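PDB 5TI1: fumarylacetoacetate hydrolase from Burkholderia xenovorans, which probably hydrolyses fumarylacetoacetate to fumarate and acetoacetate, the last step of phenylalanine and tyrosine breakdown, using a bound divalent metal. Local coordinates for residues Y151-S156 with I184-R189. Residues are numbered along the deposited sequence; the frame is centred on the assembly and turned at random.
Sequences YTDFYS and IGYNGR. With MG (magnesium ion), chain K.
Asp-153 and Tyr-186 lie side by side on one face of an antiparallel strand pair and point the same way. The phenol ring runs along the aspartate, with Tyr-186 CE1 3.4 Å from Asp-153 CB. Ring and carboxylate planes are turned 73° apart. With Tyr-186 CG between its own backbone N and carbonyl carbon (chi1 67°), the ring lies over the neighbouring strand, beside Asp-153. Its OH ends 3.0 Å from Asp-153 OD2. That same oxygen binds the magnesium ion at 2.3 Å, and Glu-226, Glu-228 and Asp-260 supply the other three protein ligands. Two backbone bonds join this residue pair, Asp-153 N to Tyr-186 O and Tyr-186 N to Asp-153 O; the first is nearly straight at 174°. Tyr-151 shares the face, and the edge of its ring meets the backbone of Arg-189, with CD2 3.7 Å from Arg-189 O. A water bridges the two phenols, its O 2.7 Å from Tyr-186 OH and 3.1 Å from Tyr-151 OH. On the face of Thr-152 and Phe-154, the Phe-154 ring turns an edge to Ile-184 O, and Thr-152 OG1 is hydrogen-bonded to His-360 NE2. Beyond the paired strands, Ile-184 lies alongside Tyr-155, a predicted substrate-binding residue, with CD1 3.8 Å from Tyr-155 CD2. Arg-189 reaches the second subunit in a salt bridge to Asp-371 there. Two Asp and two Glu round one magnesium ion form the metal site of this FAH-family enzyme. The backbone bonds hold the aspartate's main chain in register, and the ring packed against CB probably limits where the metal-bound carboxylate can swing.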
loop_
_atom_site.group_PDB
_atom_site.type_symbol
_atom_site.label_atom_id
_atom_site.label_comp_id
_atom_site.label_asym_id
_atom_site.label_seq_id
_atom_site.Cartn_x
_atom_site.Cartn_y
_atom_site.Cartn_z
ATOM N N TYR B 151 -3.451 2.283 1.810
ATOM C CA TYR B 151 -4.162 2.141 3.073
ATOM C C TYR B 151 -3.160 2.302 4.211
ATOM O O TYR B 151 -2.163 1.578 4.277
ATOM C CB TYR B 151 -4.895 0.790 3.140
ATOM C CG TYR B 151 -5.328 0.352 4.522
ATOM C CD1 TYR B 151 -5.936 1.240 5.400
ATOM C CD2 TYR B 151 -5.137 -0.974 4.945
ATOM C CE1 TYR B 151 -6.342 0.836 6.678
ATOM C CE2 TYR B 151 -5.530 -1.384 6.207
ATOM C CZ TYR B 151 -6.132 -0.475 7.069
ATOM O OH TYR B 151 -6.521 -0.877 8.323
ATOM N N THR B 152 -3.407 3.284 5.066
ATOM C CA THR B 152 -2.580 3.595 6.220
ATOM C C THR B 152 -3.418 3.402 7.475
ATOM O O THR B 152 -4.602 3.747 7.487
ATOM C CB THR B 152 -2.087 5.050 6.155
ATOM O OG1 THR B 152 -1.286 5.243 4.982
ATOM C CG2 THR B 152 -1.292 5.404 7.403
ATOM N N ASP B 153 -2.813 2.875 8.537
ATOM C CA ASP B 153 -3.553 2.668 9.777
ATOM C C ASP B 153 -2.815 3.313 10.939
ATOM O O ASP B 153 -1.605 3.122 11.097
ATOM C CB ASP B 153 -3.784 1.184 10.056
ATOM C CG ASP B 153 -4.831 0.955 11.130
ATOM O OD1 ASP B 153 -5.757 1.798 11.266
ATOM O OD2 ASP B 153 -4.711 -0.059 11.843
ATOM N N PHE B 154 -3.544 4.083 11.740
ATOM C CA PHE B 154 -2.957 4.760 12.874
ATOM C C PHE B 154 -3.279 3.989 14.152
ATOM O O PHE B 154 -3.650 2.808 14.110
ATOM C CB PHE B 154 -3.439 6.216 12.894
ATOM C CG PHE B 154 -2.877 7.034 11.768
ATOM C CD1 PHE B 154 -1.636 7.657 11.898
ATOM C CD2 PHE B 154 -3.557 7.138 10.561
ATOM C CE1 PHE B 154 -1.093 8.391 10.849
ATOM C CE2 PHE B 154 -3.018 7.870 9.502
ATOM C CZ PHE B 154 -1.783 8.495 9.651
ATOM N N TYR B 155 -3.157 4.661 15.293
ATOM C CA TYR B 155 -3.131 4.015 16.597
ATOM C C TYR B 155 -3.503 5.054 17.639
ATOM O O TYR B 155 -2.865 5.146 18.688
ATOM C CB TYR B 155 -1.732 3.451 16.854
ATOM C CG TYR B 155 -1.617 2.437 17.965
ATOM C CD1 TYR B 155 -2.059 1.128 17.791
ATOM C CD2 TYR B 155 -1.014 2.768 19.166
ATOM C CE1 TYR B 155 -1.926 0.196 18.795
ATOM C CE2 TYR B 155 -0.887 1.845 20.183
ATOM C CZ TYR B 155 -1.342 0.559 19.992
ATOM O OH TYR B 155 -1.214 -0.364 21.001
ATOM N N SER B 156 -4.518 5.864 17.344
ATOM C CA SER B 156 -4.632 7.184 17.954
ATOM C C SER B 156 -5.630 7.230 19.104
ATOM O O SER B 156 -6.113 8.316 19.443
ATOM C CB SER B 156 -4.998 8.227 16.897
ATOM O OG SER B 156 -3.970 8.383 15.925
ATOM N N ILE B 184 1.329 7.894 15.826
ATOM C CA ILE B 184 2.061 6.816 15.178
ATOM C C ILE B 184 1.119 6.009 14.283
ATOM O O ILE B 184 -0.100 5.941 14.505
ATOM C CB ILE B 184 2.755 5.895 16.196
ATOM C CG1 ILE B 184 1.730 5.101 16.988
ATOM C CG2 ILE B 184 3.676 6.686 17.126
ATOM C CD1 ILE B 184 2.352 4.021 17.821
ATOM N N GLY B 185 1.700 5.394 13.258
ATOM C CA GLY B 185 0.938 4.639 12.283
ATOM C C GLY B 185 1.874 3.801 11.441
ATOM O O GLY B 185 3.099 3.866 11.578
ATOM N N TYR B 186 1.271 3.018 10.551
ATOM C CA TYR B 186 2.008 2.099 9.694
ATOM C C TYR B 186 1.259 1.998 8.368
ATOM O O TYR B 186 0.068 2.312 8.293
ATOM C CB TYR B 186 2.173 0.722 10.369
ATOM C CG TYR B 186 0.866 -0.033 10.546
ATOM C CD1 TYR B 186 -0.009 0.276 11.579
ATOM C CD2 TYR B 186 0.502 -1.050 9.664
ATOM C CE1 TYR B 186 -1.223 -0.411 11.729
ATOM C CE2 TYR B 186 -0.699 -1.734 9.805
ATOM C CZ TYR B 186 -1.564 -1.415 10.834
ATOM O OH TYR B 186 -2.764 -2.102 10.958
ATOM N N ASN B 187 1.973 1.608 7.304
ATOM C CA ASN B 187 1.298 1.256 6.054
ATOM C C ASN B 187 0.540 -0.054 6.234
ATOM O O ASN B 187 1.094 -1.035 6.738
ATOM C CB ASN B 187 2.283 1.083 4.901
ATOM C CG ASN B 187 3.110 2.304 4.648
ATOM O OD1 ASN B 187 4.313 2.281 4.847
ATOM N ND2 ASN B 187 2.475 3.379 4.210
ATOM N N GLY B 188 -0.729 -0.068 5.824
ATOM C CA GLY B 188 -1.493 -1.289 5.731
ATOM C C GLY B 188 -1.500 -1.811 4.305
ATOM O O GLY B 188 -0.933 -1.222 3.387
ATOM N N ARG B 189 -2.165 -2.947 4.130
ATOM C CA ARG B 189 -2.238 -3.612 2.838
ATOM C C ARG B 189 -3.543 -3.228 2.138
ATOM O O ARG B 189 -4.629 -3.669 2.531
ATOM C CB ARG B 189 -2.125 -5.122 3.023
ATOM C CG ARG B 189 -2.108 -5.895 1.726
ATOM C CD ARG B 189 -0.740 -5.807 1.009
ATOM N NE ARG B 189 -0.823 -6.594 -0.213
ATOM C CZ ARG B 189 0.074 -6.647 -1.192
ATOM N NH1 ARG B 189 1.199 -5.929 -1.150
ATOM N NH2 ARG B 189 -0.184 -7.438 -2.235
HETATM MG MG MG K . -5.702 -1.284 13.461
HETATM O O HOH W 1 -0.617 1.136 1.945
HETATM O O HOH W 2 -4.282 -3.004 8.940
HETATM O O HOH W 3 -1.737 7.207 16.407
#